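Local coordinates for protein histidinol dehydrogenase (Elizabethkingia anophelis NUHP1, PDB 6AN0) that probably catalyses the two successive NAD-dependent oxidations that turn L-histidinol, by way of L-histidinaldehyde, into L-histidine, with zinc as cofactor, at residues S270-L275 and Q304-S309; K21-R26 and R310-D315; R124-I129 and K208-F213; I131-G136 and I159-P164; I234-G239 and T372-G377. All coordinates share one frame; numbering follows the deposited sequence.

Four of the contacts lie on two sheets and the fifth joins loops between them. Contacts 1 and 2 lie 10 Å apart, centre to centre, on neighbouring strands 271-276 and 310-313 of the six-stranded parallel sheet. Contacts 3 and 4, 15 Å apart, share strand 117-132 of the mixed sheet. Contact 5 lies near the centre of the folded chain, 17 to 21 Å from the other centres, and its segment 234-239 carries the chain from strand 233-234 of the mixed sheet to strand 242-247 of the parallel one. Along the sequence, contact 4 nests in 3, and 3 in 2; contact 1 nests in 5, and contacts 2 and 5 interlace and touch, Arg26 packing on Asn376.

Contact 1: S270-L275 and Q304-S309; sequences SQVILL and QALLQS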
# COMPACT_ATOMS: atom_id res chain seq x y z
N SER A 270 -7.64 15.11 -18.71
CA SER A 270 -8.69 14.20 -18.28
C SER A 270 -9.21 13.40 -19.47
O SER A 270 -9.04 13.79 -20.63
CB SER A 270 -9.86 14.96 -17.66
OG SER A 270 -9.50 15.55 -16.43
N GLN A 271 -9.86 12.28 -19.18
CA GLN A 271 -10.44 11.45 -20.22
C GLN A 271 -11.80 10.95 -19.76
O GLN A 271 -11.96 10.57 -18.60
CB GLN A 271 -9.55 10.25 -20.57
CG GLN A 271 -10.10 9.41 -21.73
CD GLN A 271 -9.21 8.25 -22.11
OE1 GLN A 271 -8.87 7.42 -21.27
NE2 GLN A 271 -8.80 8.19 -23.38
N VAL A 272 -12.77 10.94 -20.67
CA VAL A 272 -14.06 10.34 -20.36
C VAL A 272 -14.38 9.28 -21.40
O VAL A 272 -14.01 9.39 -22.58
CB VAL A 272 -15.20 11.38 -20.25
CG1 VAL A 272 -14.77 12.58 -19.39
CG2 VAL A 272 -15.66 11.85 -21.63
N ILE A 273 -15.06 8.22 -20.95
CA ILE A 273 -15.47 7.11 -21.79
C ILE A 273 -16.95 6.90 -21.58
O ILE A 273 -17.39 6.75 -20.43
CB ILE A 273 -14.70 5.82 -21.45
CG1 ILE A 273 -13.19 6.05 -21.52
CG2 ILE A 273 -15.12 4.69 -22.39
CD1 ILE A 273 -12.67 6.22 -22.91
N LEU A 274 -17.73 6.91 -22.66
CA LEU A 274 -19.16 6.60 -22.61
C LEU A 274 -19.41 5.29 -23.36
O LEU A 274 -19.13 5.20 -24.56
CB LEU A 274 -19.99 7.74 -23.21
CG LEU A 274 -21.49 7.50 -23.42
CD1 LEU A 274 -22.19 7.18 -22.10
CD2 LEU A 274 -22.15 8.70 -24.10
N LEU A 275 -19.93 4.29 -22.66
CA LEU A 275 -20.36 3.02 -23.24
C LEU A 275 -21.88 2.99 -23.22
O LEU A 275 -22.48 3.23 -22.17
CB LEU A 275 -19.80 1.83 -22.45
CG LEU A 275 -18.30 1.76 -22.18
CD1 LEU A 275 -17.97 0.48 -21.43
CD2 LEU A 275 -17.51 1.83 -23.48
N GLN A 304 -10.68 20.31 -24.82
CA GLN A 304 -9.41 19.61 -25.00
C GLN A 304 -9.47 18.18 -24.47
O GLN A 304 -8.93 17.25 -25.09
CB GLN A 304 -8.28 20.37 -24.32
CG GLN A 304 -8.05 21.78 -24.88
CD GLN A 304 -7.06 22.57 -24.06
OE1 GLN A 304 -5.88 22.22 -24.00
NE2 GLN A 304 -7.53 23.63 -23.42
N ALA A 305 -10.11 17.97 -23.32
CA ALA A 305 -10.25 16.61 -22.81
C ALA A 305 -11.15 15.76 -23.70
O ALA A 305 -10.91 14.57 -23.88
CB ALA A 305 -10.78 16.63 -21.37
N LEU A 306 -12.20 16.36 -24.27
CA LEU A 306 -13.09 15.58 -25.13
C LEU A 306 -12.38 15.09 -26.39
O LEU A 306 -12.79 14.07 -26.96
CB LEU A 306 -14.32 16.40 -25.50
CG LEU A 306 -15.31 16.59 -24.35
CD1 LEU A 306 -16.45 17.50 -24.82
CD2 LEU A 306 -15.86 15.25 -23.87
N LEU A 307 -11.32 15.77 -26.83
CA LEU A 307 -10.63 15.31 -28.03
C LEU A 307 -10.09 13.90 -27.85
O LEU A 307 -10.07 13.11 -28.80
CB LEU A 307 -9.49 16.27 -28.40
CG LEU A 307 -8.87 15.96 -29.76
CD1 LEU A 307 -9.87 16.26 -30.89
CD2 LEU A 307 -7.55 16.73 -29.99
N GLN A 308 -9.65 13.57 -26.64
CA GLN A 308 -9.08 12.26 -26.32
C GLN A 308 -10.12 11.29 -25.78
O GLN A 308 -9.76 10.17 -25.38
CB GLN A 308 -7.94 12.40 -25.31
CG GLN A 308 -7.02 13.60 -25.52
CD GLN A 308 -5.94 13.37 -26.58
OE1 GLN A 308 -5.55 12.22 -26.86
NE2 GLN A 308 -5.45 14.46 -27.15
N SER A 309 -11.39 11.67 -25.76
CA SER A 309 -12.46 10.86 -25.19
C SER A 309 -13.15 10.03 -26.27
O SER A 309 -12.97 10.25 -27.47
CB SER A 309 -13.45 11.78 -24.46
OG SER A 309 -12.79 12.42 -23.38
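Ser309 OG is held by two bonds. It accepts the backbone N-H of Val272, with Val272 N to Ser309 OG 3.1 Å and 165° at the hydrogen, and it donates its own proton to Ala305 O at 2.9 Å. The setting is a beta-alpha-beta connection of the parallel sheet: strand 271-276 leads through helices to strand 310-313 beside it, and 304-309 is the end of helix 299-307 with the turn that follows. Ser309 chi1 of -63° lays OG beside its own backbone N, where it lies between the start of the strand and the last helical turn. Ala305 O takes a second proton from Gln308 N, and the two donors arrive from opposite faces of its carbonyl plane.

Apolar contacts flank this bridge. Val272 CG2 rests 3.6 Å from Ser309 CB and 4.1 Å from Leu306 CD2, while the methyl of Ala305 presses on Ser270 O, with CB 3.4 Å from that oxygen. Ser270 O is buried and finds no hydrogen-bond partner in the model. On the other face of the strand, Gln271 stretches out fully beyond CG. Its OE1 is bonded to Tyr327 OH, and NE2 also serves Gln25 O. The bond from this amide to the helix end is almost straight: Gln271 NE2 lies 3.0 Å from Gln308 O, which is 3° out of the amide plane.

Contact 2: K21-R26 and R310-D315; sequences KNLIQR and RGIVLD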
# COMPACT_ATOMS: atom_id res chain seq x y z
N LYS A 21 -7.94 -3.30 -27.13
CA LYS A 21 -6.60 -2.95 -26.65
C LYS A 21 -6.27 -1.49 -26.95
O LYS A 21 -5.64 -0.81 -26.14
CB LYS A 21 -5.56 -3.87 -27.28
N ASN A 22 -6.72 -0.99 -28.10
CA ASN A 22 -6.46 0.40 -28.45
C ASN A 22 -7.46 1.36 -27.82
O ASN A 22 -7.09 2.48 -27.46
CB ASN A 22 -6.47 0.55 -29.97
CG ASN A 22 -5.39 -0.27 -30.62
OD1 ASN A 22 -5.66 -1.06 -31.53
ND2 ASN A 22 -4.16 -0.12 -30.14
N LEU A 23 -8.71 0.94 -27.66
CA LEU A 23 -9.73 1.84 -27.14
C LEU A 23 -9.63 2.08 -25.64
O LEU A 23 -10.24 3.04 -25.15
CB LEU A 23 -11.12 1.31 -27.50
CG LEU A 23 -11.39 1.27 -29.00
CD1 LEU A 23 -12.73 0.62 -29.29
CD2 LEU A 23 -11.33 2.68 -29.58
N ILE A 24 -8.86 1.27 -24.90
CA ILE A 24 -8.71 1.49 -23.47
C ILE A 24 -7.55 2.42 -23.13
O ILE A 24 -7.32 2.72 -21.95
CB ILE A 24 -8.52 0.16 -22.71
CG1 ILE A 24 -7.34 -0.63 -23.29
CG2 ILE A 24 -9.79 -0.67 -22.76
CD1 ILE A 24 -7.09 -1.96 -22.59
N GLN A 25 -6.82 2.91 -24.13
CA GLN A 25 -5.61 3.69 -23.88
C GLN A 25 -5.94 5.10 -23.39
O GLN A 25 -6.76 5.81 -23.99
CB GLN A 25 -4.76 3.77 -25.14
CG GLN A 25 -4.26 2.43 -25.62
CD GLN A 25 -3.32 1.78 -24.63
OE1 GLN A 25 -2.61 2.47 -23.89
NE2 GLN A 25 -3.33 0.45 -24.59
N ARG A 26 -5.30 5.51 -22.30
CA ARG A 26 -5.33 6.90 -21.91
C ARG A 26 -4.48 7.71 -22.89
O ARG A 26 -3.69 7.15 -23.65
CB ARG A 26 -4.80 7.08 -20.48
CG ARG A 26 -5.85 6.85 -19.40
CD ARG A 26 -6.20 5.37 -19.28
NE ARG A 26 -6.98 5.09 -18.08
CZ ARG A 26 -7.40 3.88 -17.73
NH1 ARG A 26 -7.12 2.85 -18.52
NH2 ARG A 26 -8.11 3.70 -16.62
N ARG A 310 -13.94 9.04 -25.83
CA ARG A 310 -14.51 8.05 -26.74
C ARG A 310 -15.92 7.70 -26.32
O ARG A 310 -16.17 7.46 -25.14
CB ARG A 310 -13.66 6.77 -26.77
CG ARG A 310 -12.17 7.00 -26.97
CD ARG A 310 -11.40 5.71 -27.20
NE ARG A 310 -10.03 6.01 -27.59
CZ ARG A 310 -8.99 5.94 -26.77
NH1 ARG A 310 -9.15 5.54 -25.52
NH2 ARG A 310 -7.77 6.24 -27.22
N GLY A 311 -16.84 7.67 -27.28
CA GLY A 311 -18.15 7.05 -27.10
C GLY A 311 -18.24 5.76 -27.90
O GLY A 311 -17.93 5.73 -29.09
N ILE A 312 -18.65 4.69 -27.22
CA ILE A 312 -18.59 3.34 -27.78
C ILE A 312 -19.94 2.66 -27.59
O ILE A 312 -20.46 2.61 -26.47
CB ILE A 312 -17.47 2.52 -27.12
CG1 ILE A 312 -16.14 3.28 -27.19
CG2 ILE A 312 -17.36 1.14 -27.78
CD1 ILE A 312 -15.02 2.68 -26.38
N VAL A 313 -20.49 2.12 -28.67
CA VAL A 313 -21.71 1.32 -28.61
C VAL A 313 -21.32 -0.15 -28.56
O VAL A 313 -20.57 -0.65 -29.41
CB VAL A 313 -22.64 1.59 -29.81
CG1 VAL A 313 -23.85 0.68 -29.72
CG2 VAL A 313 -23.07 3.04 -29.80
N LEU A 314 -21.83 -0.85 -27.55
CA LEU A 314 -21.62 -2.28 -27.36
C LEU A 314 -22.97 -2.93 -27.09
O LEU A 314 -23.82 -2.33 -26.43
CB LEU A 314 -20.64 -2.55 -26.20
CG LEU A 314 -19.21 -2.02 -26.40
CD1 LEU A 314 -18.39 -2.04 -25.10
CD2 LEU A 314 -18.50 -2.78 -27.53
N ASP A 315 -23.18 -4.14 -27.59
CA ASP A 315 -24.53 -4.67 -27.74
C ASP A 315 -25.08 -5.35 -26.48
O ASP A 315 -26.11 -6.01 -26.57
CB ASP A 315 -24.61 -5.61 -28.94
CG ASP A 315 -23.70 -6.82 -28.83
OD1 ASP A 315 -23.12 -7.05 -27.75
OD2 ASP A 315 -23.56 -7.54 -29.84
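Arg310 and Leu23 make up the tight part of this contact, with the guanidinium of Arg310 reaching the backbone that leaves helix 20-23. Arg310 NH1 donates to Gln25 O over 2.9 Å, at 164° about the hydrogen and with the oxygen close to the guanidinium plane. Arg310 NH2 adds only a weak bond to the same Gln25 O, at 3.4 Å. One face of the group is covered near its rim by the turn itself: Asn22 O and Leu23 CA both lie just under 4 Å above the plane. Chi2 of -171° and chi3 of 171° keep the Arg310 chain straight from CG to NE, which carries CD past Leu23, 3.9 Å from its CD2. The other branch, Leu23 CD1, meets Ile312 CD1 at 4.2 Å.

Strand 310-313 is the second strand of the six-stranded parallel sheet, between 10-13 and 271-276, and helix 20-23 and the turn after it pack against strand 310-313, with Leu23 also touching Tyr12 of strand 10-13. Tyr12, Pro15 and Phe323 touch both Leu23 and Ile312, extending this apolar cluster. With the bond from Gln271, Gln25 O collects donors from two strands.

The outer side is looser. Asn22 and Gln25 are exposed, and their side chains lead away from the strand; only their backbone atoms and the Gln25 CB come near Arg310. The amide of Gln25 turns back on its own segment, where Gln25 NE2 bonds Lys21 O at 3.1 Å.

Contact 3: R124-I129 and K208-F213; sequences RPIENI and KADKIF. With EDO (1,2-ethanediol), chain D.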
# COMPACT_ATOMS: atom_id res chain seq x y z
N ARG A 124 -2.77 0.48 14.32
CA ARG A 124 -2.07 1.56 15.00
C ARG A 124 -1.89 2.65 13.95
O ARG A 124 -1.64 2.34 12.78
CB ARG A 124 -0.70 1.14 15.55
CG ARG A 124 -0.74 0.09 16.69
CD ARG A 124 -1.38 0.66 17.95
NE ARG A 124 -1.30 -0.32 19.04
CZ ARG A 124 -2.22 -1.23 19.30
NH1 ARG A 124 -3.32 -1.31 18.56
NH2 ARG A 124 -2.04 -2.08 20.31
N PRO A 125 -2.00 3.92 14.34
CA PRO A 125 -1.85 5.00 13.36
C PRO A 125 -0.42 5.11 12.86
O PRO A 125 0.55 4.87 13.59
CB PRO A 125 -2.24 6.25 14.15
CG PRO A 125 -1.84 5.91 15.58
CD PRO A 125 -2.24 4.45 15.71
N ILE A 126 -0.30 5.52 11.60
CA ILE A 126 0.97 6.07 11.13
C ILE A 126 1.16 7.42 11.79
O ILE A 126 0.29 8.30 11.70
CB ILE A 126 0.99 6.19 9.60
CG1 ILE A 126 0.85 4.80 8.95
CG2 ILE A 126 2.27 6.90 9.12
CD1 ILE A 126 0.60 4.87 7.43
N GLU A 127 2.29 7.60 12.48
CA GLU A 127 2.41 8.69 13.44
C GLU A 127 2.46 10.05 12.76
O GLU A 127 1.80 11.00 13.22
CB GLU A 127 3.65 8.48 14.31
CG GLU A 127 3.77 9.44 15.47
CD GLU A 127 5.06 9.23 16.26
OE1 GLU A 127 6.16 9.31 15.67
OE2 GLU A 127 4.97 8.96 17.48
N ASN A 128 3.23 10.19 11.68
CA ASN A 128 3.44 11.48 11.04
C ASN A 128 2.92 11.45 9.61
O ASN A 128 3.42 10.69 8.77
CB ASN A 128 4.93 11.85 11.06
CG ASN A 128 5.48 11.95 12.47
OD1 ASN A 128 5.26 12.94 13.16
ND2 ASN A 128 6.19 10.92 12.92
N ILE A 129 1.92 12.29 9.33
CA ILE A 129 1.21 12.30 8.06
C ILE A 129 1.50 13.63 7.38
O ILE A 129 1.39 14.69 8.02
CB ILE A 129 -0.31 12.13 8.28
CG1 ILE A 129 -0.62 10.78 8.94
CG2 ILE A 129 -1.08 12.39 6.99
CD1 ILE A 129 -0.29 9.57 8.10
N LYS A 208 9.51 15.75 9.63
CA LYS A 208 9.35 14.89 8.47
C LYS A 208 8.20 13.92 8.67
O LYS A 208 7.90 13.48 9.78
CB LYS A 208 10.64 14.14 8.15
CG LYS A 208 10.96 12.95 9.01
CD LYS A 208 12.29 12.32 8.55
CE LYS A 208 12.76 11.22 9.48
NZ LYS A 208 11.73 10.16 9.61
N ALA A 209 7.56 13.59 7.55
CA ALA A 209 6.41 12.70 7.49
C ALA A 209 6.86 11.25 7.36
O ALA A 209 7.93 10.95 6.82
CB ALA A 209 5.54 13.08 6.30
N ASP A 210 6.01 10.33 7.85
CA ASP A 210 6.18 8.91 7.54
C ASP A 210 5.49 8.52 6.24
O ASP A 210 5.92 7.56 5.59
CB ASP A 210 5.62 8.04 8.67
CG ASP A 210 6.30 8.31 10.01
OD1 ASP A 210 5.59 8.55 11.01
OD2 ASP A 210 7.55 8.28 10.05
N LYS A 211 4.43 9.23 5.87
CA LYS A 211 3.67 8.95 4.66
C LYS A 211 3.10 10.26 4.13
O LYS A 211 2.62 11.09 4.91
CB LYS A 211 2.54 7.94 4.95
CG LYS A 211 1.82 7.42 3.70
CD LYS A 211 0.98 6.16 4.04
CE LYS A 211 0.21 5.64 2.83
NZ LYS A 211 -0.46 4.32 3.15
N ILE A 212 3.17 10.45 2.81
CA ILE A 212 2.73 11.68 2.15
C ILE A 212 1.55 11.37 1.23
O ILE A 212 1.61 10.42 0.44
CB ILE A 212 3.88 12.32 1.36
CG1 ILE A 212 5.01 12.75 2.31
CG2 ILE A 212 3.37 13.50 0.50
CD1 ILE A 212 6.35 13.10 1.59
N PHE A 213 0.50 12.18 1.33
CA PHE A 213 -0.75 12.03 0.59
C PHE A 213 -1.02 13.25 -0.28
O PHE A 213 -0.67 14.38 0.08
CB PHE A 213 -1.94 11.90 1.54
CG PHE A 213 -1.95 10.64 2.35
CD1 PHE A 213 -2.78 9.59 1.99
CD2 PHE A 213 -1.13 10.51 3.46
CE1 PHE A 213 -2.81 8.42 2.75
CE2 PHE A 213 -1.15 9.34 4.22
CZ PHE A 213 -1.99 8.31 3.86
C1 EDO D . -4.41 3.78 -0.87
O1 EDO D . -4.60 2.99 0.31
C2 EDO D . -3.63 5.00 -0.41
O2 EDO D . -2.52 4.51 0.33
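Lys208 meets Asn128 through its backbone, Lys208 O lying 3.6 Å from Asn128 CB. The methyl of Ala209 then rests at Asn128 O. Asp210 carries the polar part: its N-H binds Asn128 O at 2.8 Å, the donor 37° out of the carbonyl plane, and its OD1 takes two protons from the same asparagine. Asn128 N lies 3.0 Å from Asp210 OD1 and Asn128 ND2 3.1 Å from it, both from one face of the carboxylate. Asn128 OD1 is bound to Asn158. Asp210 CB packs on Ile126 CG2 at 3.6 Å.

Lys211 pairs in parallel with Ile129, joining strand 211-213 to strand 117-132 of the mixed sheet. Its extended chain crosses Ile126 at about a right angle, Lys211 CD lying 3.6 Å from Ile126 CD1, before NZ reaches Ser389 O and, weakly, an ethanediol. Phe213 ends the walk with its CE2 4.0 Å from Ile129 CD1; its ring also stacks on that of Phe390.

Asn381 of the second subunit bonds Asp210 O, so the turn also faces the dimer partner. Two N-H donors on Asp210 OD1 would favour its ionised form, perhaps partly offset by Glu127, whose OE1 lies 4.8 Å away.

Contact 4: I131-G136 and I159-P164; sequences IYIPGG and ITLCTP
Ile131 reaches along the partner strand past Thr160 to Ile159. Its CB passes Thr160 O at 3.6 Å, beside the backbone bond that Ile131 N makes to it. CG1 stays near Thr160 O, and because chi2 is 165° the chain continues outward until CD1 meets Ile159 CG2 at 3.8 Å. The other branch, CG2, lies by Leu161 CG at 4.3 Å.

The backbones run parallel, their end-to-end directions 20° apart, with Ile131 paired to Leu161 and Tyr132 to Cys162. Cys162 N gives its proton to Ile131 O at 2.9 Å, and Ile133 N reaches Cys162 O at 3.0 Å. Past the last pair Thr163 takes over, its OG1 donating to Ile133 O at 2.7 Å from above the carbonyl plane. One water links Gly136 N to Pro164 O.

Tyr132, a predicted NAD-binding residue, has its ring near Cys162 O, and its OH lies 3.9 Å from Pro164 CD while hydrogen-bonding Gly192 N.

These strands belong to the beta-alpha-beta unit 117-132, 142-154, 158-163. Helix 142-154 packs on the face bearing Ile131, Ile133 and Ile159, helix 192-201 on that of Tyr132 and Cys162, and strands 211-213 and 186-189 flank this pair, one beside each strand.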
# COMPACT_ATOMS: atom_id res chain seq x y z
N ILE A 131 0.34 16.02 4.04
CA ILE A 131 -0.70 16.24 3.03
C ILE A 131 -0.25 17.38 2.13
O ILE A 131 0.07 18.47 2.62
CB ILE A 131 -2.07 16.57 3.66
CG1 ILE A 131 -2.59 15.39 4.50
CG2 ILE A 131 -3.09 16.96 2.58
CD1 ILE A 131 -3.76 15.78 5.45
N TYR A 132 -0.25 17.14 0.82
CA TYR A 132 0.04 18.16 -0.18
C TYR A 132 -1.25 18.62 -0.85
O TYR A 132 -2.02 17.79 -1.32
CB TYR A 132 1.00 17.62 -1.24
CG TYR A 132 1.36 18.73 -2.19
CD1 TYR A 132 2.24 19.72 -1.80
CD2 TYR A 132 0.74 18.85 -3.43
CE1 TYR A 132 2.55 20.78 -2.62
CE2 TYR A 132 1.06 19.92 -4.28
CZ TYR A 132 1.96 20.88 -3.85
OH TYR A 132 2.30 21.95 -4.66
N ILE A 133 -1.45 19.94 -0.92
CA ILE A 133 -2.63 20.52 -1.56
C ILE A 133 -2.16 21.54 -2.59
O ILE A 133 -1.58 22.57 -2.21
CB ILE A 133 -3.58 21.19 -0.54
CG1 ILE A 133 -4.04 20.19 0.54
CG2 ILE A 133 -4.76 21.83 -1.25
CD1 ILE A 133 -4.98 19.13 0.03
N PRO A 134 -2.40 21.33 -3.88
CA PRO A 134 -2.01 22.35 -4.87
C PRO A 134 -2.70 23.67 -4.60
O PRO A 134 -3.77 23.73 -3.99
CB PRO A 134 -2.47 21.75 -6.21
CG PRO A 134 -2.50 20.25 -5.95
CD PRO A 134 -2.99 20.14 -4.52
N GLY A 135 -2.07 24.75 -5.07
CA GLY A 135 -2.61 26.09 -4.95
C GLY A 135 -3.36 26.52 -6.20
O GLY A 135 -3.96 25.70 -6.91
N GLY A 136 -3.31 27.82 -6.47
CA GLY A 136 -4.03 28.41 -7.59
C GLY A 136 -5.25 29.18 -7.12
O GLY A 136 -5.59 29.23 -5.93
N ILE A 159 -0.18 15.82 11.94
CA ILE A 159 -0.64 16.00 10.56
C ILE A 159 -0.10 17.32 10.04
O ILE A 159 -0.35 18.38 10.62
CB ILE A 159 -2.17 15.98 10.47
CG1 ILE A 159 -2.71 14.63 10.98
CG2 ILE A 159 -2.58 16.28 9.01
CD1 ILE A 159 -4.21 14.59 11.21
N THR A 160 0.64 17.26 8.93
CA THR A 160 1.21 18.43 8.29
C THR A 160 0.48 18.67 6.98
O THR A 160 0.16 17.71 6.27
CB THR A 160 2.71 18.23 8.03
OG1 THR A 160 3.42 18.40 9.25
CG2 THR A 160 3.23 19.21 6.98
N LEU A 161 0.20 19.93 6.66
CA LEU A 161 -0.38 20.28 5.36
C LEU A 161 0.50 21.35 4.71
O LEU A 161 0.73 22.40 5.30
CB LEU A 161 -1.81 20.78 5.52
CG LEU A 161 -2.62 20.87 4.22
CD1 LEU A 161 -4.09 20.66 4.54
CD2 LEU A 161 -2.42 22.19 3.51
N CYS A 162 0.99 21.07 3.50
CA CYS A 162 1.76 22.01 2.68
C CYS A 162 0.93 22.46 1.49
O CYS A 162 0.35 21.62 0.78
CB CYS A 162 3.05 21.38 2.16
SG CYS A 162 4.31 21.09 3.42
N THR A 163 0.91 23.77 1.23
CA THR A 163 0.18 24.31 0.08
C THR A 163 0.84 25.63 -0.28
O THR A 163 1.20 26.39 0.62
CB THR A 163 -1.32 24.47 0.41
OG1 THR A 163 -2.06 24.83 -0.76
CG2 THR A 163 -1.55 25.51 1.49
N PRO A 164 1.06 25.91 -1.56
CA PRO A 164 1.93 27.04 -1.94
C PRO A 164 1.21 28.37 -1.84
O PRO A 164 0.00 28.47 -2.10
CB PRO A 164 2.32 26.72 -3.39
CG PRO A 164 1.25 25.81 -3.89
CD PRO A 164 0.81 25.00 -2.70
O HOH W 1 -0.95 29.30 -4.85

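Contact 5: I234-G239 and T372-G377; sequences IDMPAG and TLPTNG. With EDO (1,2-ethanediol), chain D.
Met236 lays its thioether over the Leu373-Pro374 peptide bond: SD is 3.6 Å from both Leu373 C and Pro374 N. A chi3 of 69° bends the chain at the sulfur, which brings the methyl back to Thr372, with Met236 CE 3.6 Å from Thr372 O. Asp235 OD2 only grazes Thr372 CG2; this carboxylate is engaged by Lys224 and by Gly214 N. An ethanediol donates from its O2 to Asp235 O at 2.8 Å.

Thr375 points its CB at Gly239 and its CG2 comes within 3.3 Å of Gly239 C, a close fit against bare backbone. Thr375 OG1 is bound to Pro240 O. One water joins the segments here, donating to Ala238 O and accepting from Asn376 ND2, 2.7 Å from that nitrogen.

Apart from Ile234, which ends strand 233-234, both segments are loop. The 234-239 loop is the crossing from the mixed sheet to the parallel sheet, and in the other the side chain of Leu373 lies about 3 Å from that of His331, nearest atoms, a predicted active-site residue. Joined by dispersion and one water, with the polar ends of Asp235 and Thr375 tied elsewhere, the two loops meet through shape more than through directional bonds.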
# COMPACT_ATOMS: atom_id res chain seq x y z
N ILE A 234 4.07 6.64 0.23
CA ILE A 234 3.14 7.55 -0.44
C ILE A 234 1.80 6.85 -0.64
O ILE A 234 1.70 5.62 -0.56
CB ILE A 234 3.69 8.07 -1.78
CG1 ILE A 234 3.83 6.94 -2.81
CG2 ILE A 234 5.03 8.79 -1.53
CD1 ILE A 234 4.26 7.43 -4.18
N ASP A 235 0.76 7.65 -0.91
CA ASP A 235 -0.60 7.11 -0.97
C ASP A 235 -0.79 6.21 -2.18
O ASP A 235 -1.18 5.04 -2.05
CB ASP A 235 -1.67 8.22 -0.93
CG ASP A 235 -1.39 9.39 -1.88
OD1 ASP A 235 -0.31 9.50 -2.49
OD2 ASP A 235 -2.31 10.25 -1.97
N MET A 236 -0.49 6.71 -3.36
CA MET A 236 -0.66 5.92 -4.58
C MET A 236 0.01 6.66 -5.73
O MET A 236 0.32 7.84 -5.59
CB MET A 236 -2.14 5.73 -4.87
CG MET A 236 -2.80 7.04 -5.22
SD MET A 236 -4.57 6.82 -5.39
CE MET A 236 -5.03 6.49 -3.70
N PRO A 237 0.22 6.01 -6.88
CA PRO A 237 0.71 6.73 -8.06
C PRO A 237 -0.33 7.69 -8.61
O PRO A 237 -1.53 7.58 -8.35
CB PRO A 237 1.02 5.62 -9.07
CG PRO A 237 0.97 4.35 -8.31
CD PRO A 237 0.05 4.57 -7.17
N ALA A 238 0.14 8.64 -9.42
CA ALA A 238 -0.71 9.73 -9.87
C ALA A 238 -0.99 9.66 -11.37
O ALA A 238 -0.36 8.90 -12.12
CB ALA A 238 -0.08 11.08 -9.51
N GLY A 239 -1.96 10.47 -11.80
CA GLY A 239 -2.29 10.67 -13.19
C GLY A 239 -3.53 11.54 -13.33
O GLY A 239 -4.14 11.93 -12.33
N THR A 372 -10.01 10.63 -3.42
CA THR A 372 -8.59 10.46 -3.75
C THR A 372 -8.41 9.01 -4.22
O THR A 372 -8.28 8.09 -3.41
CB THR A 372 -7.71 10.79 -2.55
OG1 THR A 372 -8.04 12.11 -2.08
CG2 THR A 372 -6.24 10.83 -2.96
N LEU A 373 -8.41 8.83 -5.53
CA LEU A 373 -8.66 7.55 -6.18
C LEU A 373 -7.61 7.22 -7.23
O LEU A 373 -7.04 8.13 -7.84
CB LEU A 373 -10.03 7.55 -6.84
CG LEU A 373 -11.23 7.67 -5.91
CD1 LEU A 373 -12.46 8.10 -6.70
CD2 LEU A 373 -11.48 6.31 -5.26
N PRO A 374 -7.37 5.93 -7.49
CA PRO A 374 -6.34 5.53 -8.47
C PRO A 374 -6.83 5.73 -9.89
O PRO A 374 -7.92 5.29 -10.27
CB PRO A 374 -6.13 4.04 -8.16
CG PRO A 374 -7.45 3.60 -7.62
CD PRO A 374 -7.95 4.77 -6.79
N THR A 375 -6.00 6.37 -10.68
CA THR A 375 -6.32 6.74 -12.05
C THR A 375 -5.35 6.06 -13.02
O THR A 375 -4.41 5.37 -12.61
CB THR A 375 -6.28 8.27 -12.16
OG1 THR A 375 -7.06 8.69 -13.28
CG2 THR A 375 -4.83 8.68 -12.32
N ASN A 376 -5.59 6.24 -14.32
CA ASN A 376 -4.68 5.77 -15.37
C ASN A 376 -4.49 4.26 -15.33
O ASN A 376 -3.45 3.74 -15.74
CB ASN A 376 -3.33 6.48 -15.27
CG ASN A 376 -2.53 6.42 -16.56
OD1 ASN A 376 -3.09 6.25 -17.65
ND2 ASN A 376 -1.21 6.55 -16.45
N GLY A 377 -5.51 3.54 -14.85
CA GLY A 377 -5.45 2.10 -14.76
C GLY A 377 -4.91 1.57 -13.45
O GLY A 377 -4.87 0.35 -13.26
C1 EDO D . -4.41 3.78 -0.87
O1 EDO D . -4.60 2.99 0.31
C2 EDO D . -3.63 5.00 -0.41
O2 EDO D . -2.52 4.51 0.33
O HOH W 2 0.12 7.74 -14.42